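Local atomic coordinates of Exo-1,5-alpha-l-arabinofuranobiosidase (Gibberella zeae, PDB entry 2YDT), a protein that probably hydrolyses alpha-1,5-linked L-arabinan from its chain end, releasing arabinobiose units, and binds an arabinose-based iminosugar inhibitor in its central pocket. Residues 53-58 with 83-88; 27-32 with 44-49. All coordinates share one frame; numbering follows the deposited sequence.

Interaction 1: residues 53-58 with 83-88. With AHR (alpha-L-arabinofuranose), chain C.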
ATOM      1  N   PRO A  53      -2.736 -25.667   5.662  1.00 15.61           N
ATOM      2  CA  PRO A  53      -3.202 -24.688   6.662  1.00 14.29           C
ATOM      3  C   PRO A  53      -3.709 -23.398   5.994  1.00 12.89           C
ATOM      4  O   PRO A  53      -3.338 -23.105   4.833  1.00 12.25           O
ATOM      5  CB  PRO A  53      -1.963 -24.365   7.468  1.00 16.09           C
ATOM      6  CG  PRO A  53      -0.830 -25.026   6.821  1.00 17.89           C
ATOM      7  CD  PRO A  53      -1.293 -25.900   5.730  1.00 16.06           C
ATOM      8  N   ASN A  54      -4.563 -22.678   6.701  1.00 10.89           N
ATOM      9  CA  ASN A  54      -5.066 -21.378   6.200  1.00  9.71           C
ATOM     10  C   ASN A  54      -3.884 -20.470   5.828  1.00  8.67           C
ATOM     11  O   ASN A  54      -2.834 -20.473   6.502  1.00  9.26           O
ATOM     12  CB  ASN A  54      -5.877 -20.674   7.278  1.00  8.87           C
ATOM     13  CG  ASN A  54      -7.105 -21.461   7.719  1.00 10.80           C
ATOM     14  OD1 ASN A  54      -7.676 -22.258   6.950  1.00 13.61           O
ATOM     15  ND2 ASN A  54      -7.559 -21.172   8.944  1.00 11.89           N
ATOM     16  N   VAL A  55      -4.053 -19.691   4.748  1.00  8.93           N
ATOM     17  CA  VAL A  55      -3.009 -18.754   4.329  1.00  8.81           C
ATOM     18  C   VAL A  55      -2.599 -17.777   5.446  1.00  7.63           C
ATOM     19  O   VAL A  55      -3.367 -17.454   6.357  1.00  8.01           O
ATOM     20  CB  VAL A  55      -3.391 -17.968   3.058  1.00  8.84           C
ATOM     21  CG1 VAL A  55      -3.475 -18.935   1.841  1.00  8.16           C
ATOM     22  CG2 VAL A  55      -4.725 -17.203   3.263  1.00  6.97           C
ATOM     23  N   TRP A  56      -1.358 -17.328   5.356  1.00  7.20           N
ATOM     24  CA  TRP A  56      -0.746 -16.428   6.341  1.00  6.88           C
ATOM     25  C   TRP A  56       0.068 -15.378   5.590  1.00  6.79           C
ATOM     26  O   TRP A  56       0.370 -15.546   4.400  1.00  6.31           O
ATOM     27  CB  TRP A  56       0.169 -17.197   7.286  1.00  7.72           C
ATOM     28  CG  TRP A  56       1.326 -17.839   6.573  1.00  8.12           C
ATOM     29  CD1 TRP A  56       2.567 -17.285   6.342  1.00  9.37           C
ATOM     30  CD2 TRP A  56       1.349 -19.132   5.947  1.00  7.38           C
ATOM     31  NE1 TRP A  56       3.331 -18.129   5.584  1.00  9.70           N
ATOM     32  CE2 TRP A  56       2.612 -19.269   5.318  1.00  8.36           C
ATOM     33  CE3 TRP A  56       0.420 -20.159   5.827  1.00  9.75           C
ATOM     34  CZ2 TRP A  56       2.994 -20.441   4.659  1.00 10.11           C
ATOM     35  CZ3 TRP A  56       0.778 -21.306   5.123  1.00 11.71           C
ATOM     36  CH2 TRP A  56       2.060 -21.436   4.554  1.00 11.56           C
ATOM     37  N   PHE A  57       0.470 -14.332   6.303  1.00  6.77           N
ATOM     38  CA  PHE A  57       1.382 -13.341   5.729  1.00  6.33           C
ATOM     39  C   PHE A  57       2.793 -13.689   6.211  1.00  7.00           C
ATOM     40  O   PHE A  57       3.096 -13.531   7.418  1.00  6.75           O
ATOM     41  CB  PHE A  57       1.043 -11.921   6.178  1.00  7.27           C
ATOM     42  CG  PHE A  57      -0.315 -11.434   5.729  1.00  6.01           C
ATOM     43  CD1 PHE A  57      -0.787 -11.661   4.443  1.00  6.12           C
ATOM     44  CD2 PHE A  57      -1.049 -10.616   6.564  1.00  6.05           C
ATOM     45  CE1 PHE A  57      -2.034 -11.148   4.027  1.00  6.40           C
ATOM     46  CE2 PHE A  57      -2.295 -10.065   6.149  1.00  5.28           C
ATOM     47  CZ  PHE A  57      -2.777 -10.370   4.868  1.00  6.88           C
ATOM     48  N   PRO A  58       3.701 -14.065   5.283  1.00  6.21           N
ATOM     49  CA  PRO A  58       5.105 -14.256   5.711  1.00  7.14           C
ATOM     50  C   PRO A  58       5.780 -12.933   6.139  1.00  7.58           C
ATOM     51  O   PRO A  58       5.480 -11.851   5.601  1.00  8.51           O
ATOM     52  CB  PRO A  58       5.788 -14.803   4.454  1.00  7.92           C
ATOM     53  CG  PRO A  58       4.686 -15.173   3.504  1.00  7.70           C
ATOM     54  CD  PRO A  58       3.534 -14.287   3.838  1.00  6.44           C
ATOM     55  N   GLY A  83      -7.855 -17.511   7.531  1.00  8.55           N
ATOM     56  CA  GLY A  83      -6.569 -17.132   6.908  1.00  8.07           C
ATOM     57  C   GLY A  83      -6.428 -15.618   6.784  1.00  7.79           C
ATOM     58  O   GLY A  83      -7.398 -14.882   6.844  1.00  7.67           O
ATOM     59  N   LEU A  84      -5.189 -15.172   6.680  1.00  7.30           N
ATOM     60  CA  LEU A  84      -4.836 -13.752   6.381  1.00  6.87           C
ATOM     61  C   LEU A  84      -4.420 -13.786   4.904  1.00  6.33           C
ATOM     62  O   LEU A  84      -3.370 -14.307   4.547  1.00  6.86           O
ATOM     63  CB  LEU A  84      -3.723 -13.239   7.298  1.00  7.25           C
ATOM     64  CG  LEU A  84      -4.162 -12.981   8.740  1.00  8.18           C
ATOM     65  CD1 LEU A  84      -3.007 -12.436   9.578  1.00  6.82           C
ATOM     66  CD2 LEU A  84      -5.349 -11.998   8.788  1.00 12.29           C
ATOM     67  N   ARG A  85      -5.305 -13.260   4.050  1.00  6.72           N
ATOM     68  CA  ARG A  85      -5.304 -13.602   2.628  1.00  7.04           C
ATOM     69  C   ARG A  85      -4.859 -12.465   1.709  1.00  7.18           C
ATOM     70  O   ARG A  85      -4.009 -12.670   0.847  1.00  6.81           O
ATOM     71  CB  ARG A  85      -6.684 -14.120   2.229  1.00  6.88           C
ATOM     72  CG  ARG A  85      -6.713 -14.755   0.803  1.00  7.27           C
ATOM     73  CD  ARG A  85      -8.064 -15.390   0.506  1.00  8.37           C
ATOM     74  NE  ARG A  85      -8.421 -16.361   1.557  1.00  7.44           N
ATOM     75  CZ  ARG A  85      -7.945 -17.606   1.655  1.00  8.22           C
ATOM     76  NH1 ARG A  85      -7.169 -18.132   0.727  1.00  7.30           N
ATOM     77  NH2 ARG A  85      -8.288 -18.366   2.688  1.00  8.12           N
ATOM     78  N   TYR A  86      -5.469 -11.279   1.860  1.00  7.05           N
ATOM     79  CA  TYR A  86      -5.243 -10.190   0.911  1.00  6.50           C
ATOM     80  C   TYR A  86      -4.677  -8.937   1.597  1.00  6.84           C
ATOM     81  O   TYR A  86      -5.025  -8.634   2.728  1.00  6.04           O
ATOM     82  CB  TYR A  86      -6.543  -9.760   0.198  1.00  6.68           C
ATOM     83  CG  TYR A  86      -7.071 -10.654  -0.911  1.00  6.40           C
ATOM     84  CD1 TYR A  86      -6.317 -11.707  -1.463  1.00  7.73           C
ATOM     85  CD2 TYR A  86      -8.326 -10.394  -1.444  1.00  7.32           C
ATOM     86  CE1 TYR A  86      -6.811 -12.470  -2.531  1.00  6.71           C
ATOM     87  CE2 TYR A  86      -8.824 -11.154  -2.502  1.00  5.90           C
ATOM     88  CZ  TYR A  86      -8.063 -12.201  -3.019  1.00  7.18           C
ATOM     89  OH  TYR A  86      -8.558 -12.927  -4.092  1.00  9.39           O
ATOM     90  N   GLN A  87      -3.852  -8.214   0.859  1.00  6.24           N
ATOM     91  CA  GLN A  87      -3.567  -6.794   1.123  1.00  5.45           C
ATOM     92  C   GLN A  87      -2.933  -6.475   2.470  1.00  6.52           C
ATOM     93  O   GLN A  87      -3.373  -5.565   3.164  1.00  6.60           O
ATOM     94  CB  GLN A  87      -4.850  -5.981   0.880  1.00  5.49           C
ATOM     95  CG  GLN A  87      -5.370  -6.140  -0.566  1.00  5.79           C
ATOM     96  CD  GLN A  87      -6.851  -6.417  -0.710  1.00  5.47           C
ATOM     97  OE1 GLN A  87      -7.646  -6.156   0.201  1.00  6.43           O
ATOM     98  NE2 GLN A  87      -7.246  -6.935  -1.869  1.00  6.58           N
ATOM     99  N   PRO A  88      -1.820  -7.169   2.791  1.00  5.54           N
ATOM    100  CA  PRO A  88      -1.069  -6.865   3.982  1.00  6.39           C
ATOM    101  C   PRO A  88      -0.437  -5.482   3.924  1.00  7.19           C
ATOM    102  O   PRO A  88      -0.141  -4.966   2.839  1.00  7.75           O
ATOM    103  CB  PRO A  88       0.009  -7.958   4.009  1.00  6.37           C
ATOM    104  CG  PRO A  88       0.261  -8.204   2.545  1.00  7.11           C
ATOM    105  CD  PRO A  88      -1.127  -8.118   1.924  1.00  5.67           C
TER
HETATM  106  O5  AHR C 501      -5.022  -8.101  -3.563  1.00  7.41           O
HETATM  107  C5  AHR C 501      -5.650  -9.127  -4.351  1.00  7.41           C
HETATM  108  C4  AHR C 501      -6.632  -8.549  -5.340  1.00  7.15           C
HETATM  109  O4  AHR C 501      -7.718  -7.894  -4.713  1.00  7.20           O
HETATM  110  C3  AHR C 501      -7.346  -9.625  -6.179  1.00  7.31           C
HETATM  111  O3  AHR C 501      -6.551 -10.111  -7.290  1.00  7.81           O
HETATM  112  C2  AHR C 501      -8.538  -8.858  -6.698  1.00  7.15           C
HETATM  113  O2  AHR C 501      -9.698  -9.650  -6.992  1.00  7.85           O
HETATM  114  C1  AHR C 501      -8.815  -7.880  -5.589  1.00  8.35           C
HETATM  115  O   HOH W   1      -1.460 -14.632   2.450  1.00  7.13           O
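Val55 O accepts the backbone N-H of Leu84 at 2.9 Å, from 48° above its carbonyl plane, in the only direct hydrogen bond between residues 53-58 and 83-88. A water then carries the pairing onward, lying 2.8 Å from Trp56 O and 2.9 Å from Leu84 O. Beyond it the Phe57 ring is sandwiched by two CH-pi contacts: Pro88 CB sits 3.5 Å from the ring centroid, only 2° off the normal, while Leu84 CB approaches the opposite face nearer the rim. Tyr86 O meets the ring at its edge, 3.6 Å from CZ. Val55 CG2 rests over the centre of one face of the Arg85 guanidinium. The arginine chain bends back at chi3 (-55°), which brings this flat group over the valine; a salt bridge to Glu51 and a bond to Ile112 O hold it there. Gly83, 3.6 Å from Asn54 CB through its CA, has backbone angles suited to glycine. Past the contact, Tyr86 lays a ring face under C5 of the arabinofuranose, and Gln87 NE2 donates to its O5 at 3.0 Å. With one direct backbone bond and one water, the two segments are joined mainly by apolar packing rather than by a continuous strand ladder.

Interaction 2: residues 27-32 with 44-49. With AHR (alpha-L-arabinofuranose), chain C.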
ATOM      1  N   GLN A  27       0.316 -16.780  -6.919  1.00  7.43           N
ATOM      2  CA  GLN A  27       1.380 -17.376  -6.103  1.00  6.77           C
ATOM      3  C   GLN A  27       1.885 -16.414  -5.040  1.00  6.86           C
ATOM      4  O   GLN A  27       1.877 -16.731  -3.856  1.00  6.18           O
ATOM      5  CB  GLN A  27       2.505 -18.017  -6.937  1.00  7.02           C
ATOM      6  CG  GLN A  27       2.003 -19.034  -7.961  1.00  6.43           C
ATOM      7  CD  GLN A  27       3.129 -19.760  -8.644  1.00  8.78           C
ATOM      8  OE1 GLN A  27       4.001 -19.119  -9.205  1.00  9.22           O
ATOM      9  NE2 GLN A  27       3.141 -21.110  -8.584  1.00  8.48           N
ATOM     10  N   VAL A  28       2.334 -15.249  -5.474  1.00  6.26           N
ATOM     11  CA  VAL A  28       2.647 -14.127  -4.604  1.00  5.43           C
ATOM     12  C   VAL A  28       2.072 -12.884  -5.279  1.00  6.19           C
ATOM     13  O   VAL A  28       1.860 -12.881  -6.503  1.00  7.15           O
ATOM     14  CB  VAL A  28       4.137 -13.981  -4.353  1.00  5.53           C
ATOM     15  CG1 VAL A  28       4.668 -15.224  -3.599  1.00  6.22           C
ATOM     16  CG2 VAL A  28       4.938 -13.705  -5.692  1.00  7.46           C
ATOM     17  N   LEU A  29       1.819 -11.834  -4.488  1.00  5.49           N
ATOM     18  CA  LEU A  29       1.307 -10.563  -5.001  1.00  5.44           C
ATOM     19  C   LEU A  29       1.415  -9.581  -3.831  1.00  6.90           C
ATOM     20  O   LEU A  29       1.465  -9.989  -2.662  1.00  6.13           O
ATOM     21  CB  LEU A  29      -0.168 -10.716  -5.440  1.00  5.22           C
ATOM     22  CG  LEU A  29      -0.726  -9.626  -6.350  1.00  5.78           C
ATOM     23  CD1 LEU A  29      -0.105  -9.724  -7.785  1.00  6.36           C
ATOM     24  CD2 LEU A  29      -2.263  -9.644  -6.393  1.00  7.31           C
ATOM     25  N   TYR A  30       1.424  -8.275  -4.120  1.00  6.83           N
ATOM     26  CA  TYR A  30       1.156  -7.278  -3.053  1.00  6.16           C
ATOM     27  C   TYR A  30       2.274  -7.179  -2.043  1.00  6.41           C
ATOM     28  O   TYR A  30       2.080  -7.410  -0.844  1.00  5.76           O
ATOM     29  CB  TYR A  30      -0.219  -7.552  -2.379  1.00  6.55           C
ATOM     30  CG  TYR A  30      -0.948  -6.304  -1.914  1.00  5.01           C
ATOM     31  CD1 TYR A  30      -2.077  -5.830  -2.607  1.00  6.41           C
ATOM     32  CD2 TYR A  30      -0.552  -5.622  -0.765  1.00  5.04           C
ATOM     33  CE1 TYR A  30      -2.764  -4.722  -2.206  1.00  5.97           C
ATOM     34  CE2 TYR A  30      -1.234  -4.493  -0.346  1.00  6.27           C
ATOM     35  CZ  TYR A  30      -2.351  -4.055  -1.048  1.00  6.68           C
ATOM     36  OH  TYR A  30      -3.048  -2.925  -0.636  1.00  6.77           O
ATOM     37  N   ALA A  31       3.465  -6.792  -2.497  1.00  6.36           N
ATOM     38  CA  ALA A  31       4.636  -6.660  -1.633  1.00  5.83           C
ATOM     39  C   ALA A  31       4.594  -5.357  -0.839  1.00  6.38           C
ATOM     40  O   ALA A  31       4.226  -4.316  -1.371  1.00  7.36           O
ATOM     41  CB  ALA A  31       5.954  -6.717  -2.481  1.00  5.75           C
ATOM     42  N   ARG A  32       5.032  -5.455   0.417  1.00  6.56           N
ATOM     43  CA  ARG A  32       5.119  -4.295   1.313  1.00  6.83           C
ATOM     44  C   ARG A  32       6.365  -4.340   2.168  1.00  6.82           C
ATOM     45  O   ARG A  32       6.624  -5.380   2.817  1.00  7.22           O
ATOM     46  CB  ARG A  32       3.861  -4.217   2.209  1.00  6.41           C
ATOM     47  CG  ARG A  32       2.601  -3.817   1.450  1.00  6.27           C
ATOM     48  CD  ARG A  32       2.618  -2.386   0.999  1.00  6.39           C
ATOM     49  NE  ARG A  32       1.370  -1.930   0.417  1.00  6.21           N
ATOM     50  CZ  ARG A  32       1.065  -1.942  -0.874  1.00  6.84           C
ATOM     51  NH1 ARG A  32       1.856  -2.474  -1.776  1.00  5.91           N
ATOM     52  NH2 ARG A  32      -0.053  -1.395  -1.267  1.00  6.87           N
ATOM     53  N   THR A  44       6.620  -8.262   3.590  1.00  7.03           N
ATOM     54  CA  THR A  44       5.531  -9.242   3.515  1.00  7.29           C
ATOM     55  C   THR A  44       4.846  -9.150   2.162  1.00  6.89           C
ATOM     56  O   THR A  44       5.181  -8.293   1.309  1.00  6.30           O
ATOM     57  CB  THR A  44       4.532  -9.015   4.671  1.00  6.99           C
ATOM     58  OG1 THR A  44       3.654 -10.167   4.776  1.00  7.53           O
ATOM     59  CG2 THR A  44       3.698  -7.721   4.472  1.00  7.48           C
ATOM     60  N   TRP A  45       3.928 -10.073   1.927  1.00  6.23           N
ATOM     61  CA  TRP A  45       3.192 -10.195   0.679  1.00  6.91           C
ATOM     62  C   TRP A  45       2.047 -11.153   0.868  1.00  6.74           C
ATOM     63  O   TRP A  45       1.977 -11.876   1.902  1.00  7.45           O
ATOM     64  CB  TRP A  45       4.080 -10.717  -0.454  1.00  6.98           C
ATOM     65  CG  TRP A  45       4.745 -12.080  -0.178  1.00  5.53           C
ATOM     66  CD1 TRP A  45       4.223 -13.304  -0.452  1.00  5.06           C
ATOM     67  CD2 TRP A  45       5.991 -12.320   0.459  1.00  4.30           C
ATOM     68  NE1 TRP A  45       5.072 -14.298  -0.049  1.00  6.55           N
ATOM     69  CE2 TRP A  45       6.176 -13.731   0.511  1.00  5.65           C
ATOM     70  CE3 TRP A  45       7.000 -11.485   0.976  1.00  6.69           C
ATOM     71  CZ2 TRP A  45       7.310 -14.317   1.065  1.00  7.83           C
ATOM     72  CZ3 TRP A  45       8.136 -12.068   1.509  1.00  7.54           C
ATOM     73  CH2 TRP A  45       8.285 -13.472   1.559  1.00 10.36           C
ATOM     74  N   GLU A  46       1.128 -11.158  -0.108  1.00  6.63           N
ATOM     75  CA  GLU A  46       0.056 -12.190  -0.186  1.00  6.14           C
ATOM     76  C   GLU A  46       0.698 -13.488  -0.629  1.00  6.32           C
ATOM     77  O   GLU A  46       1.319 -13.533  -1.682  1.00  6.83           O
ATOM     78  CB  GLU A  46      -1.016 -11.818  -1.203  1.00  5.63           C
ATOM     79  CG  GLU A  46      -1.773 -10.542  -0.892  1.00  5.98           C
ATOM     80  CD  GLU A  46      -2.709 -10.064  -1.995  1.00  6.23           C
ATOM     81  OE1 GLU A  46      -2.723 -10.612  -3.097  1.00  6.73           O
ATOM     82  OE2 GLU A  46      -3.427  -9.087  -1.725  1.00  7.31           O
ATOM     83  N   ASN A  47       0.492 -14.570   0.131  1.00  6.86           N
ATOM     84  CA  ASN A  47       1.179 -15.839  -0.084  1.00  6.56           C
ATOM     85  C   ASN A  47       0.128 -16.915  -0.353  1.00  6.84           C
ATOM     86  O   ASN A  47      -0.639 -17.307   0.535  1.00  7.04           O
ATOM     87  CB  ASN A  47       1.985 -16.125   1.184  1.00  6.62           C
ATOM     88  CG  ASN A  47       2.994 -17.256   1.029  1.00  7.14           C
ATOM     89  OD1 ASN A  47       3.989 -17.087   0.325  1.00  6.78           O
ATOM     90  ND2 ASN A  47       2.774 -18.383   1.746  1.00  5.25           N
ATOM     91  N   TYR A  48       0.010 -17.299  -1.619  1.00  7.57           N
ATOM     92  CA  TYR A  48      -1.116 -18.116  -2.114  1.00  7.03           C
ATOM     93  C   TYR A  48      -0.767 -19.609  -1.995  1.00  8.19           C
ATOM     94  O   TYR A  48      -0.765 -20.360  -2.975  1.00  8.34           O
ATOM     95  CB  TYR A  48      -1.517 -17.745  -3.541  1.00  7.36           C
ATOM     96  CG  TYR A  48      -2.140 -16.381  -3.719  1.00  6.56           C
ATOM     97  CD1 TYR A  48      -3.489 -16.247  -3.970  1.00  7.70           C
ATOM     98  CD2 TYR A  48      -1.377 -15.211  -3.628  1.00  6.11           C
ATOM     99  CE1 TYR A  48      -4.100 -14.996  -4.131  1.00  7.28           C
ATOM    100  CE2 TYR A  48      -1.975 -13.963  -3.780  1.00  5.71           C
ATOM    101  CZ  TYR A  48      -3.333 -13.852  -4.038  1.00  6.00           C
ATOM    102  OH  TYR A  48      -3.942 -12.622  -4.185  1.00  8.07           O
ATOM    103  N   SER A  49      -0.610 -20.030  -0.759  1.00  7.67           N
ATOM    104  CA  SER A  49      -0.250 -21.422  -0.475  1.00  7.78           C
ATOM    105  C   SER A  49      -1.472 -22.335  -0.604  1.00  7.68           C
ATOM    106  O   SER A  49      -2.596 -21.907  -0.487  1.00  7.38           O
ATOM    107  CB  SER A  49       0.381 -21.526   0.914  1.00  8.54           C
ATOM    108  OG  SER A  49      -0.505 -21.020   1.894  1.00  8.91           O
TER
HETATM  109  O5  AHR C 501      -5.022  -8.101  -3.563  1.00  7.41           O
HETATM  110  C5  AHR C 501      -5.650  -9.127  -4.351  1.00  7.41           C
HETATM  111  C4  AHR C 501      -6.632  -8.549  -5.340  1.00  7.15           C
HETATM  112  O4  AHR C 501      -7.718  -7.894  -4.713  1.00  7.20           O
HETATM  113  C3  AHR C 501      -7.346  -9.625  -6.179  1.00  7.31           C
HETATM  114  O3  AHR C 501      -6.551 -10.111  -7.290  1.00  7.81           O
HETATM  115  C2  AHR C 501      -8.538  -8.858  -6.698  1.00  7.15           C
HETATM  116  O2  AHR C 501      -9.698  -9.650  -6.992  1.00  7.85           O
HETATM  117  C1  AHR C 501      -8.815  -7.880  -5.589  1.00  8.35           C
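Glu46 runs alongside Leu29 to the arabinofuranose. Its CB lies 3.4 Å from Leu29 O, and CG passes Tyr30 CB at 3.7 Å. The carboxylate carbon, CD, stays against Tyr30 CB, with the carboxylate and tyrosine ring planes only 15° apart. At the tip the oxygens divide their work: OE2 accepts the sugar O5 hydroxyl at 2.6 Å and also the backbone N-H of Gln87, whereas OE1 accepts Tyr48 OH at 2.6 Å, met from 43° above the carboxylate plane, and touches Leu29 CD2. Extension beyond CG carries the acid out to the sugar, and these bonds fix its rotation. Beneath it, Glu46 N donates to Leu29 O at 2.8 Å, Arg32 and Thr44 exchange two backbone bonds, and Tyr48 N reaches Gln27 O at 3.0 Å; the return bond from Leu29 N is weak. Away from the sugar, Val28 CG1 packs obliquely on the Trp45 indole. The strands are antiparallel, 159° apart, and form the hairpin 28-35/41-47: strand 57-62 follows 41-47 in the sheet, strand 11-17 packs against Val28 and Trp45, and strand 87-92 against Tyr30 and Thr44.

Overall arrangement
Interaction 2 closes before interaction 1 opens along the chain, and their centres lie 8 Å apart on one side of the chain's centre. Neighbouring strands 41-47 and 57-62 place both in the four-stranded antiparallel sheet 28-75, while residues 83-88 lead into the next sheet, which begins with strand 87-92. Six such antiparallel sheets succeed one another, as in the six-bladed beta-propeller of sialidase-like proteins. The contacts meet directly: Pro58 O and Thr44 OG1 are 2.6 Å apart, and Tyr86 CE1 packs on Tyr48 OH at 3.3 Å. Interaction 2 thus pairs the first two strands of one blade, interaction 1 joins that blade to its successor, and both line the arabinofuranose pocket.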